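Local atomic coordinates of chemotactic transducer PctC (Pseudomonas aeruginosa, PDB entry 5LTV), a protein that binds gamma-aminobutyrate through its Cache-type ligand-binding domain and, as a chemotactic transducer, probably passes the signal on to the chemotaxis machinery. Residues R132-E137 and A150-V155; R121-D126 and L162-G167; A189-D194 and W251-V256; L44-I49 and T241-L246; A111-Y116 and V140-G145. One frame throughout, in Å; residues are numbered along the deposited sequence. Where two conformers were deposited one is given.

Contact 1: residues R132-E137 and A150-V155; sequences RLIVTE and AMSLPV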
# COMPACT_ATOMS: atom_id res chain seq x y z
N ARG A 132 1.52 -13.72 5.91
CA ARG A 132 0.25 -13.05 6.12
C ARG A 132 0.24 -11.81 5.24
O ARG A 132 1.27 -11.43 4.67
CB ARG A 132 0.02 -12.69 7.61
CG ARG A 132 0.95 -11.59 8.11
CD ARG A 132 1.04 -11.49 9.64
NE ARG A 132 2.29 -10.83 10.04
CZ ARG A 132 2.35 -9.82 10.90
NH1 ARG A 132 1.23 -9.38 11.43
NH2 ARG A 132 3.52 -9.25 11.22
N LEU A 133 -0.94 -11.20 5.12
CA LEU A 133 -1.07 -9.96 4.36
C LEU A 133 -0.11 -8.92 4.92
O LEU A 133 -0.05 -8.69 6.13
CB LEU A 133 -2.52 -9.46 4.42
CG LEU A 133 -2.77 -8.22 3.54
CD1 LEU A 133 -2.93 -8.64 2.11
CD2 LEU A 133 -3.98 -7.39 3.98
N ILE A 134 0.66 -8.30 4.04
CA ILE A 134 1.43 -7.11 4.39
C ILE A 134 0.98 -5.98 3.49
O ILE A 134 0.38 -6.19 2.43
CB ILE A 134 2.94 -7.31 4.22
CG1 ILE A 134 3.23 -7.48 2.73
CG2 ILE A 134 3.45 -8.43 5.12
CD1 ILE A 134 4.68 -7.21 2.31
N VAL A 135 1.27 -4.76 3.93
CA VAL A 135 1.17 -3.58 3.09
C VAL A 135 2.57 -3.00 3.03
O VAL A 135 3.23 -2.86 4.07
CB VAL A 135 0.13 -2.57 3.59
CG1 VAL A 135 0.47 -2.06 4.96
CG2 VAL A 135 -0.01 -1.41 2.62
N THR A 136 3.07 -2.80 1.83
CA THR A 136 4.44 -2.37 1.61
C THR A 136 4.53 -0.85 1.68
O THR A 136 3.55 -0.12 1.51
CB THR A 136 4.93 -2.84 0.23
OG1 THR A 136 4.38 -1.96 -0.74
CG2 THR A 136 4.49 -4.29 -0.07
N GLU A 137 5.75 -0.38 1.92
CA GLU A 137 6.05 1.02 1.66
C GLU A 137 6.13 1.26 0.15
O GLU A 137 6.19 0.30 -0.64
CB GLU A 137 7.34 1.42 2.39
CG GLU A 137 7.19 1.44 3.93
CD GLU A 137 8.47 1.84 4.70
OE1 GLU A 137 9.57 1.82 4.12
OE2 GLU A 137 8.37 2.17 5.91
N ALA A 150 1.94 -2.01 -2.64
CA ALA A 150 1.23 -3.26 -2.87
C ALA A 150 0.71 -3.82 -1.55
O ALA A 150 1.25 -3.54 -0.48
CB ALA A 150 2.13 -4.29 -3.57
N MET A 151 -0.33 -4.62 -1.66
CA MET A 151 -0.79 -5.48 -0.59
C MET A 151 -0.63 -6.91 -1.07
O MET A 151 -1.10 -7.24 -2.16
CB MET A 151 -2.24 -5.18 -0.28
CG MET A 151 -2.41 -3.90 0.44
SD MET A 151 -4.11 -3.29 0.23
CE MET A 151 -4.04 -1.74 1.18
N SER A 152 0.06 -7.74 -0.29
CA SER A 152 0.44 -9.08 -0.78
C SER A 152 0.35 -10.11 0.34
O SER A 152 0.46 -9.78 1.53
CB SER A 152 1.87 -9.10 -1.39
OG SER A 152 2.89 -8.73 -0.42
N LEU A 153 0.12 -11.37 -0.05
CA LEU A 153 0.04 -12.44 0.93
C LEU A 153 0.26 -13.78 0.25
O LEU A 153 -0.09 -13.95 -0.93
CB LEU A 153 -1.31 -12.43 1.68
CG LEU A 153 -2.73 -12.28 1.10
CD1 LEU A 153 -2.87 -12.42 -0.40
CD2 LEU A 153 -3.66 -13.25 1.82
N PRO A 154 0.81 -14.76 0.97
CA PRO A 154 1.00 -16.10 0.39
C PRO A 154 -0.33 -16.74 0.06
O PRO A 154 -1.35 -16.46 0.68
CB PRO A 154 1.72 -16.88 1.50
CG PRO A 154 2.25 -15.75 2.46
CD PRO A 154 1.18 -14.72 2.40
N VAL A 155 -0.31 -17.58 -0.98
CA VAL A 155 -1.43 -18.42 -1.41
C VAL A 155 -0.97 -19.87 -1.36
O VAL A 155 0.00 -20.24 -2.04
CB VAL A 155 -1.89 -18.06 -2.84
CG1 VAL A 155 -3.15 -18.88 -3.24
CG2 VAL A 155 -2.14 -16.56 -2.95

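Contact 2: residues R121-D126 and L162-G167; sequences RAWYKD and LGVAAG. With ABU (gamma-amino-butanoic acid), chain H; SO4 (sulfate ion), chain I.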
# COMPACT_ATOMS: atom_id res chain seq x y z
N ARG A 121 11.44 -10.12 -5.64
CA ARG A 121 10.98 -8.78 -5.32
C ARG A 121 10.47 -8.70 -3.89
O ARG A 121 9.93 -9.68 -3.35
CB ARG A 121 9.91 -8.33 -6.32
CG ARG A 121 10.40 -8.34 -7.84
CD ARG A 121 11.04 -7.01 -8.24
NE ARG A 121 10.06 -5.91 -8.26
CZ ARG A 121 10.35 -4.62 -8.04
NH1 ARG A 121 11.59 -4.27 -7.76
NH2 ARG A 121 9.40 -3.69 -8.08
N ALA A 122 10.61 -7.50 -3.29
CA ALA A 122 10.28 -7.31 -1.88
C ALA A 122 8.83 -7.63 -1.56
O ALA A 122 8.53 -8.08 -0.45
CB ALA A 122 10.61 -5.89 -1.44
N TRP A 123 7.90 -7.35 -2.49
CA TRP A 123 6.50 -7.63 -2.16
C TRP A 123 6.26 -9.12 -2.08
O TRP A 123 5.34 -9.58 -1.39
CB TRP A 123 5.55 -6.99 -3.18
CG TRP A 123 5.74 -7.48 -4.62
CD1 TRP A 123 6.43 -6.84 -5.58
CD2 TRP A 123 5.22 -8.68 -5.22
NE1 TRP A 123 6.38 -7.56 -6.77
CE2 TRP A 123 5.65 -8.70 -6.57
CE3 TRP A 123 4.43 -9.75 -4.75
CZ2 TRP A 123 5.32 -9.72 -7.46
CZ3 TRP A 123 4.08 -10.76 -5.63
CH2 TRP A 123 4.53 -10.75 -6.98
N TYR A 124 7.09 -9.89 -2.78
CA TYR A 124 7.01 -11.34 -2.74
C TYR A 124 7.69 -11.89 -1.48
O TYR A 124 7.05 -12.52 -0.62
CB TYR A 124 7.64 -11.90 -4.03
CG TYR A 124 7.50 -13.39 -4.14
CD1 TYR A 124 6.53 -13.94 -4.97
CD2 TYR A 124 8.36 -14.27 -3.45
CE1 TYR A 124 6.37 -15.36 -5.04
CE2 TYR A 124 8.21 -15.64 -3.55
CZ TYR A 124 7.24 -16.19 -4.33
OH TYR A 124 7.10 -17.57 -4.42
N LYS A 125 8.99 -11.60 -1.33
CA LYS A 125 9.76 -12.13 -0.22
C LYS A 125 9.21 -11.68 1.13
O LYS A 125 9.21 -12.45 2.09
CB LYS A 125 11.23 -11.73 -0.37
CG LYS A 125 11.90 -12.32 -1.57
CD LYS A 125 13.39 -12.00 -1.60
CE LYS A 125 13.63 -10.51 -1.87
NZ LYS A 125 15.07 -10.11 -2.00
N ASP A 126 8.70 -10.44 1.23
CA ASP A 126 8.11 -10.01 2.51
C ASP A 126 6.77 -10.70 2.80
O ASP A 126 6.46 -10.99 3.96
CB ASP A 126 7.96 -8.49 2.56
CG ASP A 126 9.31 -7.76 2.46
OD1 ASP A 126 10.35 -8.46 2.51
OD2 ASP A 126 9.35 -6.52 2.31
N LEU A 162 1.43 -22.03 -3.44
CA LEU A 162 1.22 -21.67 -4.83
C LEU A 162 2.11 -20.49 -5.22
O LEU A 162 2.81 -20.51 -6.24
CB LEU A 162 -0.27 -21.37 -5.06
CG LEU A 162 -0.55 -20.83 -6.47
CD1 LEU A 162 -0.18 -21.86 -7.57
CD2 LEU A 162 -2.01 -20.37 -6.58
N GLY A 163 2.10 -19.45 -4.41
CA GLY A 163 2.98 -18.31 -4.64
C GLY A 163 2.55 -17.18 -3.74
O GLY A 163 2.08 -17.41 -2.62
N VAL A 164 2.69 -15.96 -4.26
CA VAL A 164 2.24 -14.76 -3.57
C VAL A 164 1.27 -14.00 -4.46
O VAL A 164 1.58 -13.68 -5.62
CB VAL A 164 3.42 -13.87 -3.16
CG1 VAL A 164 2.93 -12.51 -2.68
CG2 VAL A 164 4.22 -14.59 -2.09
N ALA A 165 0.10 -13.68 -3.92
CA ALA A 165 -0.89 -12.88 -4.63
C ALA A 165 -0.83 -11.46 -4.10
O ALA A 165 -0.54 -11.25 -2.91
CB ALA A 165 -2.29 -13.47 -4.47
N ALA A 166 -1.00 -10.48 -4.99
CA ALA A 166 -0.94 -9.07 -4.62
C ALA A 166 -1.88 -8.22 -5.47
O ALA A 166 -2.31 -8.62 -6.55
CB ALA A 166 0.47 -8.49 -4.77
N GLY A 167 -2.20 -7.04 -4.95
CA GLY A 167 -2.64 -5.92 -5.78
C GLY A 167 -1.87 -4.67 -5.45
O GLY A 167 -1.52 -4.43 -4.30
N ABU H . 2.38 -4.40 -11.22
CD ABU H . 3.78 -4.17 -10.79
CB ABU H . 4.61 -5.43 -10.82
CG ABU H . 5.34 -5.71 -9.52
C ABU H . 6.81 -5.38 -9.35
O ABU H . 7.16 -4.18 -9.42
OXT ABU H . 7.60 -6.33 -9.09
S SO4 I . 12.30 -0.62 -6.36
O1 SO4 I . 11.67 0.65 -6.07
O2 SO4 I . 13.25 -0.95 -5.29
O3 SO4 I . 12.95 -0.53 -7.68
O4 SO4 I . 11.31 -1.67 -6.44

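Contact 3: residues A189-D194 and W251-V256; sequences AFLVSD and WYVALV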
# COMPACT_ATOMS: atom_id res chain seq x y z
N ALA A 189 -2.02 17.66 3.76
CA ALA A 189 -1.85 16.44 4.53
C ALA A 189 -0.89 15.48 3.84
O ALA A 189 -0.94 15.32 2.61
CB ALA A 189 -3.19 15.75 4.77
N PHE A 190 -0.01 14.83 4.60
CA PHE A 190 0.81 13.78 4.01
C PHE A 190 0.81 12.55 4.94
O PHE A 190 0.13 12.52 5.98
CB PHE A 190 2.21 14.30 3.65
CG PHE A 190 3.06 14.69 4.81
CD1 PHE A 190 2.96 15.96 5.38
CD2 PHE A 190 4.01 13.80 5.30
CE1 PHE A 190 3.76 16.32 6.44
CE2 PHE A 190 4.82 14.14 6.38
CZ PHE A 190 4.71 15.41 6.94
N LEU A 191 1.50 11.51 4.51
CA LEU A 191 1.55 10.25 5.24
C LEU A 191 3.00 9.89 5.49
O LEU A 191 3.83 10.00 4.60
CB LEU A 191 0.82 9.14 4.48
CG LEU A 191 0.48 7.91 5.34
CD1 LEU A 191 -0.87 8.07 6.10
CD2 LEU A 191 0.43 6.68 4.47
N VAL A 192 3.31 9.47 6.71
CA VAL A 192 4.68 9.27 7.15
C VAL A 192 4.70 8.09 8.12
O VAL A 192 3.76 7.89 8.90
CB VAL A 192 5.26 10.56 7.80
CG1 VAL A 192 4.44 10.97 9.02
CG2 VAL A 192 6.71 10.37 8.20
N SER A 193 5.76 7.30 8.05
CA SER A 193 5.87 6.14 8.92
C SER A 193 6.40 6.57 10.28
O SER A 193 6.91 7.68 10.46
CB SER A 193 6.78 5.08 8.32
OG SER A 193 8.15 5.43 8.47
N ASP A 194 6.27 5.66 11.25
CA ASP A 194 6.73 5.94 12.61
C ASP A 194 8.23 6.22 12.66
O ASP A 194 8.69 6.98 13.52
CB ASP A 194 6.38 4.76 13.53
CG ASP A 194 6.88 3.42 13.00
OD1 ASP A 194 7.32 3.32 11.82
OD2 ASP A 194 6.80 2.45 13.77
N TRP A 251 1.64 3.96 10.77
CA TRP A 251 1.73 5.07 9.86
C TRP A 251 0.82 6.18 10.35
O TRP A 251 -0.21 5.92 10.98
CB TRP A 251 1.35 4.67 8.44
CG TRP A 251 2.26 3.73 7.79
CD1 TRP A 251 3.47 3.36 8.19
CD2 TRP A 251 2.04 3.06 6.53
NE1 TRP A 251 4.05 2.46 7.29
CE2 TRP A 251 3.17 2.28 6.25
CE3 TRP A 251 0.99 3.06 5.61
CZ2 TRP A 251 3.30 1.49 5.08
CZ3 TRP A 251 1.11 2.26 4.45
CH2 TRP A 251 2.26 1.51 4.20
N TYR A 252 1.24 7.41 10.08
CA TYR A 252 0.54 8.56 10.61
C TYR A 252 0.08 9.45 9.48
O TYR A 252 0.78 9.59 8.46
CB TYR A 252 1.43 9.39 11.54
CG TYR A 252 1.85 8.69 12.81
CD1 TYR A 252 2.92 7.84 12.81
CD2 TYR A 252 1.19 8.94 14.02
CE1 TYR A 252 3.33 7.19 13.97
CE2 TYR A 252 1.59 8.32 15.19
CZ TYR A 252 2.67 7.44 15.16
OH TYR A 252 3.13 6.78 16.29
N VAL A 253 -1.11 10.02 9.66
CA VAL A 253 -1.56 11.18 8.91
C VAL A 253 -0.92 12.42 9.52
O VAL A 253 -1.06 12.68 10.73
CB VAL A 253 -3.09 11.30 8.93
CG1 VAL A 253 -3.52 12.64 8.34
CG2 VAL A 253 -3.70 10.16 8.15
N ALA A 254 -0.19 13.17 8.71
CA ALA A 254 0.38 14.45 9.13
C ALA A 254 -0.43 15.56 8.49
O ALA A 254 -0.63 15.55 7.27
CB ALA A 254 1.86 14.57 8.74
N LEU A 255 -0.92 16.50 9.32
CA LEU A 255 -1.62 17.69 8.84
C LEU A 255 -0.74 18.91 9.06
O LEU A 255 -0.21 19.10 10.16
CB LEU A 255 -2.94 17.91 9.57
CG LEU A 255 -4.02 16.86 9.49
CD1 LEU A 255 -5.25 17.28 10.29
CD2 LEU A 255 -4.38 16.63 8.06
N VAL A 256 -0.61 19.74 8.03
CA VAL A 256 0.21 20.94 8.09
C VAL A 256 -0.72 22.12 7.88
O VAL A 256 -1.40 22.21 6.86
CB VAL A 256 1.33 20.92 7.03
CG1 VAL A 256 2.28 22.14 7.16
CG2 VAL A 256 2.09 19.55 7.05

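Contact 4: residues L44-I49 and T241-L246; sequences LTASNI and TPVKGL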
# COMPACT_ATOMS: atom_id res chain seq x y z
N LEU A 44 -10.61 12.09 11.50
CA LEU A 44 -11.46 11.76 10.37
C LEU A 44 -10.65 11.47 9.12
O LEU A 44 -11.09 10.71 8.26
CB LEU A 44 -12.45 12.90 10.11
CG LEU A 44 -13.49 13.10 11.21
CD1 LEU A 44 -14.42 14.28 10.89
CD2 LEU A 44 -14.28 11.82 11.49
N THR A 45 -9.47 12.11 8.97
CA THR A 45 -8.65 11.86 7.78
C THR A 45 -8.04 10.47 7.84
O THR A 45 -8.02 9.76 6.84
CB THR A 45 -7.56 12.93 7.65
OG1 THR A 45 -8.17 14.20 7.54
CG2 THR A 45 -6.74 12.71 6.42
N ALA A 46 -7.62 10.06 9.05
CA ALA A 46 -7.05 8.74 9.24
C ALA A 46 -8.10 7.65 9.08
O ALA A 46 -7.85 6.62 8.45
CB ALA A 46 -6.41 8.64 10.62
N SER A 47 -9.28 7.86 9.64
CA SER A 47 -10.26 6.80 9.51
C SER A 47 -10.76 6.68 8.07
O SER A 47 -11.20 5.60 7.66
CB SER A 47 -11.41 7.01 10.51
OG SER A 47 -12.05 8.26 10.28
N ASN A 48 -10.64 7.75 7.28
CA ASN A 48 -10.99 7.66 5.86
C ASN A 48 -9.97 6.82 5.09
O ASN A 48 -10.32 5.85 4.42
CB ASN A 48 -11.11 9.05 5.24
CG ASN A 48 -11.77 9.01 3.87
OD1 ASN A 48 -12.77 8.32 3.68
ND2 ASN A 48 -11.21 9.70 2.92
N ILE A 49 -8.69 7.18 5.18
CA ILE A 49 -7.69 6.37 4.50
C ILE A 49 -7.68 4.96 5.07
O ILE A 49 -7.44 4.00 4.32
CB ILE A 49 -6.32 7.10 4.56
CG1 ILE A 49 -5.41 6.60 3.46
CG2 ILE A 49 -5.63 6.91 5.85
CD1 ILE A 49 -5.87 7.07 2.11
N THR A 241 -1.64 11.92 13.52
CA THR A 241 -2.73 11.03 13.89
C THR A 241 -2.45 9.64 13.34
O THR A 241 -2.31 9.48 12.12
CB THR A 241 -4.06 11.53 13.33
OG1 THR A 241 -4.26 12.90 13.75
CG2 THR A 241 -5.20 10.62 13.82
N PRO A 242 -2.40 8.62 14.19
CA PRO A 242 -2.14 7.27 13.68
C PRO A 242 -3.28 6.74 12.82
O PRO A 242 -4.45 7.07 13.02
CB PRO A 242 -1.97 6.43 14.96
CG PRO A 242 -2.61 7.23 16.05
CD PRO A 242 -2.46 8.67 15.66
N VAL A 243 -2.91 5.94 11.83
CA VAL A 243 -3.88 5.19 11.05
C VAL A 243 -4.06 3.84 11.71
O VAL A 243 -3.10 3.08 11.89
CB VAL A 243 -3.44 5.02 9.59
CG1 VAL A 243 -4.57 4.37 8.83
CG2 VAL A 243 -3.07 6.37 8.99
N LYS A 244 -5.30 3.54 12.09
CA LYS A 244 -5.62 2.27 12.72
C LYS A 244 -5.86 1.21 11.65
O LYS A 244 -6.16 1.52 10.50
CB LYS A 244 -6.86 2.41 13.60
CG LYS A 244 -6.83 3.56 14.63
CD LYS A 244 -8.14 3.64 15.42
CE LYS A 244 -8.28 2.47 16.39
NZ LYS A 244 -9.69 2.01 16.56
N GLY A 245 -5.70 -0.05 12.05
CA GLY A 245 -6.07 -1.18 11.23
C GLY A 245 -5.06 -1.64 10.21
O GLY A 245 -5.36 -2.57 9.45
N LEU A 246 -3.87 -1.04 10.16
CA LEU A 246 -2.95 -1.45 9.10
C LEU A 246 -2.00 -2.52 9.59
O LEU A 246 -1.38 -2.35 10.65
CB LEU A 246 -2.16 -0.27 8.58
CG LEU A 246 -3.01 0.95 8.17
CD1 LEU A 246 -2.15 2.03 7.55
CD2 LEU A 246 -4.16 0.52 7.28

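Contact 5: residues A111-Y116 and V140-G145; sequences AMPEGY and VDAGTG. With ABU (gamma-amino-butanoic acid), chain H; SO4 (sulfate ion), chain I.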
# COMPACT_ATOMS: atom_id res chain seq x y z
N ALA A 111 3.64 -5.51 -20.25
CA ALA A 111 4.92 -6.21 -20.28
C ALA A 111 5.74 -5.94 -19.02
O ALA A 111 5.61 -4.90 -18.37
CB ALA A 111 5.72 -5.80 -21.51
N MET A 112 6.61 -6.88 -18.70
CA MET A 112 7.57 -6.74 -17.62
C MET A 112 8.96 -6.81 -18.23
O MET A 112 9.12 -7.26 -19.37
CB MET A 112 7.41 -7.86 -16.57
CG MET A 112 6.10 -7.78 -15.79
SD MET A 112 6.00 -6.43 -14.60
CE MET A 112 4.93 -5.42 -15.50
N PRO A 113 9.98 -6.38 -17.51
CA PRO A 113 11.34 -6.42 -18.08
C PRO A 113 11.79 -7.83 -18.40
O PRO A 113 11.33 -8.81 -17.81
CB PRO A 113 12.20 -5.80 -16.98
CG PRO A 113 11.25 -4.94 -16.22
CD PRO A 113 9.96 -5.69 -16.21
N GLU A 114 12.69 -7.91 -19.37
CA GLU A 114 13.34 -9.17 -19.70
C GLU A 114 13.96 -9.77 -18.43
O GLU A 114 14.63 -9.07 -17.66
CB GLU A 114 14.40 -8.93 -20.79
CG GLU A 114 15.47 -10.03 -20.95
CD GLU A 114 15.01 -11.20 -21.75
OE1 GLU A 114 14.45 -12.16 -21.18
OE2 GLU A 114 15.25 -11.21 -22.98
N GLY A 115 13.70 -11.06 -18.22
CA GLY A 115 14.20 -11.77 -17.06
C GLY A 115 13.52 -11.45 -15.75
O GLY A 115 14.03 -11.86 -14.69
N TYR A 116 12.40 -10.71 -15.77
CA TYR A 116 11.65 -10.44 -14.55
C TYR A 116 11.29 -11.74 -13.82
O TYR A 116 10.74 -12.67 -14.41
CB TYR A 116 10.38 -9.65 -14.87
CG TYR A 116 9.56 -9.37 -13.63
CD1 TYR A 116 9.92 -8.34 -12.75
CD2 TYR A 116 8.44 -10.16 -13.31
CE1 TYR A 116 9.16 -8.07 -11.62
CE2 TYR A 116 7.67 -9.90 -12.16
CZ TYR A 116 8.04 -8.86 -11.34
OH TYR A 116 7.31 -8.63 -10.21
N VAL A 140 8.91 1.34 -6.76
CA VAL A 140 8.78 1.68 -8.17
C VAL A 140 8.32 0.45 -8.93
O VAL A 140 9.03 -0.57 -8.96
CB VAL A 140 10.12 2.19 -8.76
CG1 VAL A 140 9.98 2.42 -10.29
CG2 VAL A 140 10.59 3.46 -8.07
N ASP A 141 7.16 0.54 -9.58
CA ASP A 141 6.66 -0.56 -10.42
C ASP A 141 7.69 -0.96 -11.48
O ASP A 141 8.19 -0.11 -12.22
CB ASP A 141 5.37 -0.10 -11.08
CG ASP A 141 4.67 -1.17 -11.88
OD1 ASP A 141 5.28 -1.83 -12.75
OD2 ASP A 141 3.45 -1.31 -11.66
N ALA A 142 8.01 -2.26 -11.55
CA ALA A 142 9.05 -2.72 -12.46
C ALA A 142 8.65 -2.61 -13.92
O ALA A 142 9.53 -2.63 -14.79
CB ALA A 142 9.43 -4.17 -12.17
N GLY A 143 7.37 -2.53 -14.22
CA GLY A 143 6.94 -2.47 -15.59
C GLY A 143 6.76 -1.04 -16.08
O GLY A 143 7.17 -0.73 -17.19
N THR A 144 6.14 -0.16 -15.26
CA THR A 144 5.73 1.18 -15.71
C THR A 144 6.62 2.31 -15.20
O THR A 144 6.49 3.44 -15.69
CB THR A 144 4.30 1.49 -15.26
OG1 THR A 144 4.30 1.68 -13.84
CG2 THR A 144 3.36 0.35 -15.61
N GLY A 145 7.47 2.05 -14.22
CA GLY A 145 8.21 3.08 -13.55
C GLY A 145 7.42 3.94 -12.58
O GLY A 145 8.01 4.82 -11.96
N ABU H . 2.38 -4.40 -11.22
CD ABU H . 3.78 -4.17 -10.79
CB ABU H . 4.61 -5.43 -10.82
CG ABU H . 5.34 -5.71 -9.52
C ABU H . 6.81 -5.38 -9.35
O ABU H . 7.16 -4.18 -9.42
OXT ABU H . 7.60 -6.33 -9.09
S SO4 I . 12.30 -0.62 -6.36
O1 SO4 I . 11.67 0.65 -6.07
O2 SO4 I . 13.25 -0.95 -5.29
O3 SO4 I . 12.95 -0.53 -7.68
O4 SO4 I . 11.31 -1.67 -6.44
O HOH W 1 6.69 -2.55 -19.51

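Contact 1: residues R132-E137 and A150-V155
Thr136 and Ala150 grip each other twice. The Thr136 side chain can be followed outward from CB, which lies near Ala150 O. A chi1 of 78° sets OG1 between the backbone N and the carbonyl carbon, which turns it to Ala150 N. Thr136 OG1 accepts a nearly straight bond from Ala150 N (3.1 Å, 175° at the hydrogen). The same oxygen donates to Glu137 O, which it meets from above the carbonyl plane, so the hydroxyl is used in both senses. Thr136 CG2 sits 3.4 Å from Ala150 O. Ala150 O accepts Thr136 N at 3.0 Å. The side chain thus stands in for a backbone acceptor. The antiparallel hairpin of strands 134-140 and 147-157 lies at one side of the five-stranded sheet that, in this Cache domain, carries the ligand pocket; 134-140 is the outermost strand. Ile134 and Ser152 form a hydrogen-bonded pair. Ile134 N reaches Ser152 O at 2.9 Å, and Ser152 N returns a bond to Ile134 O. Beside them, Ser152 OG lies 3.4 Å from Ile134 CG1, while its hydrogen bond is to Trp123 O of helix 122-130. Val135 and Met151 are a non-hydrogen-bonded pair on the other face. Their side chains run side by side, with Val135 CG2 4.1 Å from Met151 CG. On the same flank Leu133 CD1 packs 3.8 Å from Leu153 CG, and the long helix 34-68 covers Leu133, Met151 and Leu153.

Contact 2: residues R121-D126 and L162-G167
Tyr124 swings CG opposite its backbone N (chi1 -175°), which brings one face of the ring to Val164 of the strand. Trp123, one residue earlier, holds CG between its backbone N and carbonyl carbon (chi1 60°), and its indole spans from the strand to the ligand. Val164 serves both rings with different branches. Val164 CG2 lies over one face of the Tyr124 ring, 3.8 Å from the centroid, a CH-pi contact. Val164 CG1 meets the Trp123 edge at CZ3, 3.6 Å away. Ala166 CB packs more loosely on Trp123 CE3. Helix 122-130 packs here on sheet strand 160-170 without a hydrogen bond between them, so the join rests on apolar packing. Arg121 and Trp123 are part of the gamma-amino-butanoic acid pocket of the Cache domain. The opposite end of the indole is polar. Trp123 NE1 donates to the ligand's OXT at 2.9 Å, close to the ring plane. Arg121, at the N-cap of the helix, bends its chain at chi2 and chi3 to bring the guanidinium edge to the same carboxylate. Arg121 NE donates to the ligand's OXT at 2.6 Å and Arg121 NH2 to its O at 2.7 Å. Arg121 NH1 also binds O4 of a sulfate ion, probably from the crystallisation liquor, at 2.9 Å. Tyr95 meets the Trp123 ring edge to face. The ligand carboxylate is therefore held at both oxygens by Arg121 and shared at OXT with Trp123, which probably favours its charged form.

Contact 3: residues A189-D194 and W251-V256
Two inner strands of the second five-stranded antiparallel sheet of the Cache domain, 188-193 and 251-256, pair here. Two hydrogen-bonded pairs alternate with three non-hydrogen-bonded ones. Phe190 and Ala254 exchange bonds of 2.8 Å each, Phe190 N to Ala254 O and Ala254 N to Phe190 O. Val192 and Tyr252 repeat the pattern, Tyr252 N reaching Val192 O at 2.8 Å. On the face of Phe190, Val192, Tyr252 and Ala254, the Phe190 ring folds back over its partner. With CG between the backbone N and carbonyl carbon (chi1 66°), the ring lies above Ala254 CB. Ala254 CB is 3.5 Å from the centroid of the Phe190 ring and 17° off its normal, a CH-pi contact. Val256 CG2 meets the same ring at its edge. Phe240 of the neighbouring strand packs on Val192 and Ala254. The other face carries Ala189, Leu191, Ser193, Trp251, Val253 and Leu255, and helix 34-68 touches its Val253 and Leu255. Ala189 CB meets Leu255 CD2 at 3.6 Å. Leu191 sends its two methyls to different partners: CD1 comes 3.3 Å from Tyr252 O, while CD2 lies 3.8 Å from Trp251 CE3.

Contact 4: residues L44-I49 and T241-L246
This is apolar helix-on-sheet packing, with no hydrogen bond across it. The long N-terminal helix 34-68 of the Cache domain lies here against residues 241-243 of the chain, on and beside strand 237-242. Ala46 points toward that chain, and its small methyl lets the backbones come close: Ala46 CA and Val243 CA are 5.1 Å apart. Ala46 CB lies 3.5 Å from Pro242 O and 4.0 Å from Thr241 CG2. Thr241 turns CG2 opposite its backbone N, which puts the methyl rather than OG1 against Ala46. One turn further along the helix, Ile49 takes over. Its CG2 branch touches Val243, while its CG1 arm leads away from this chain; the Ile49 side chain also packs on Ile177 and Leu178 of helix 171-178. The strand side is held in the sheet by backbone bonds between Thr241 and Val253 and between Val243 and Trp251. Val253 also packs on Ala46, so the helix rests on two adjacent strands of the sheet. Val243 touches both helix residues. Val243 CG1 lies 4.0 Å from Ala46 O, and Val243 CG2 approaches Ala46 CB at 4.4 Å. Both Val243 methyls, CG1 and CG2, are 4.1 Å from Ile49 CG2.

Contact 5: residues A111-Y116 and V140-G145
Pro113 and Ala142 make the closest direct approach between the two loops, Pro113 CG lying 3.2 Å from Ala142 O. Other van der Waals contacts flank it. Tyr116 CE1 meets Ala142 CB at 3.9 Å, and Met112 CE lies 3.6 Å from Gly143 CA. Met112 reaches Gly143 because its chain bends at chi2 and chi3. Direct hydrogen bonds between the loops are absent, but one water donates to both Ala111 O and Gly143 O. Within each loop, turns set the shape. A type II beta turn runs from Pro113 to Tyr116. In the other loop, Asp141 OD1 accepts from Gly143 N at 2.6 Å, an Asx turn, and also from Thr144 N. Other polar bonds go to gamma-amino-butanoic acid. Tyr116 OH donates to the ligand's OXT at 2.6 Å, with the oxygen near the ring plane. Ala142 N donates to the ligand's O at 3.0 Å. Arg121 and Trp123 complete the carboxylate site. Val140 N donates to O1 of the sulfate ion at 2.9 Å. At the amino end, Asp141 OD2 lies 3.3 Å from the ligand's N, and Asp168 OD2 hydrogen-bonds to the ligand. The two loops thus supply neutral donors to the carboxylate, while Asp141 places negative charge near the ligand's amino end, which would probably favour a cationic amine.

From the N terminus, helix 34-68 opens contact 4, which closes only at 241-246 and so encloses contacts 1, 2 and 5. Within that span, 111-116 opens contact 5 and 121-126 opens contact 2. Contact 5 closes at 140-145, before contact 2 closes at 162-167, so the two cross; both reach the ligand. Contact 1 lies wholly within contact 2 and crosses contact 5. Contacts 1 and 2 share the pocket-bearing sheet. Contact 3 follows in series, opening at 189-194 and crossing contact 4 before closing at 251-256. Contacts 3 and 4 tie the second sheet together and to the long helix. Trp251 packs on Val135 and Thr136, bringing the two sheets' regions together.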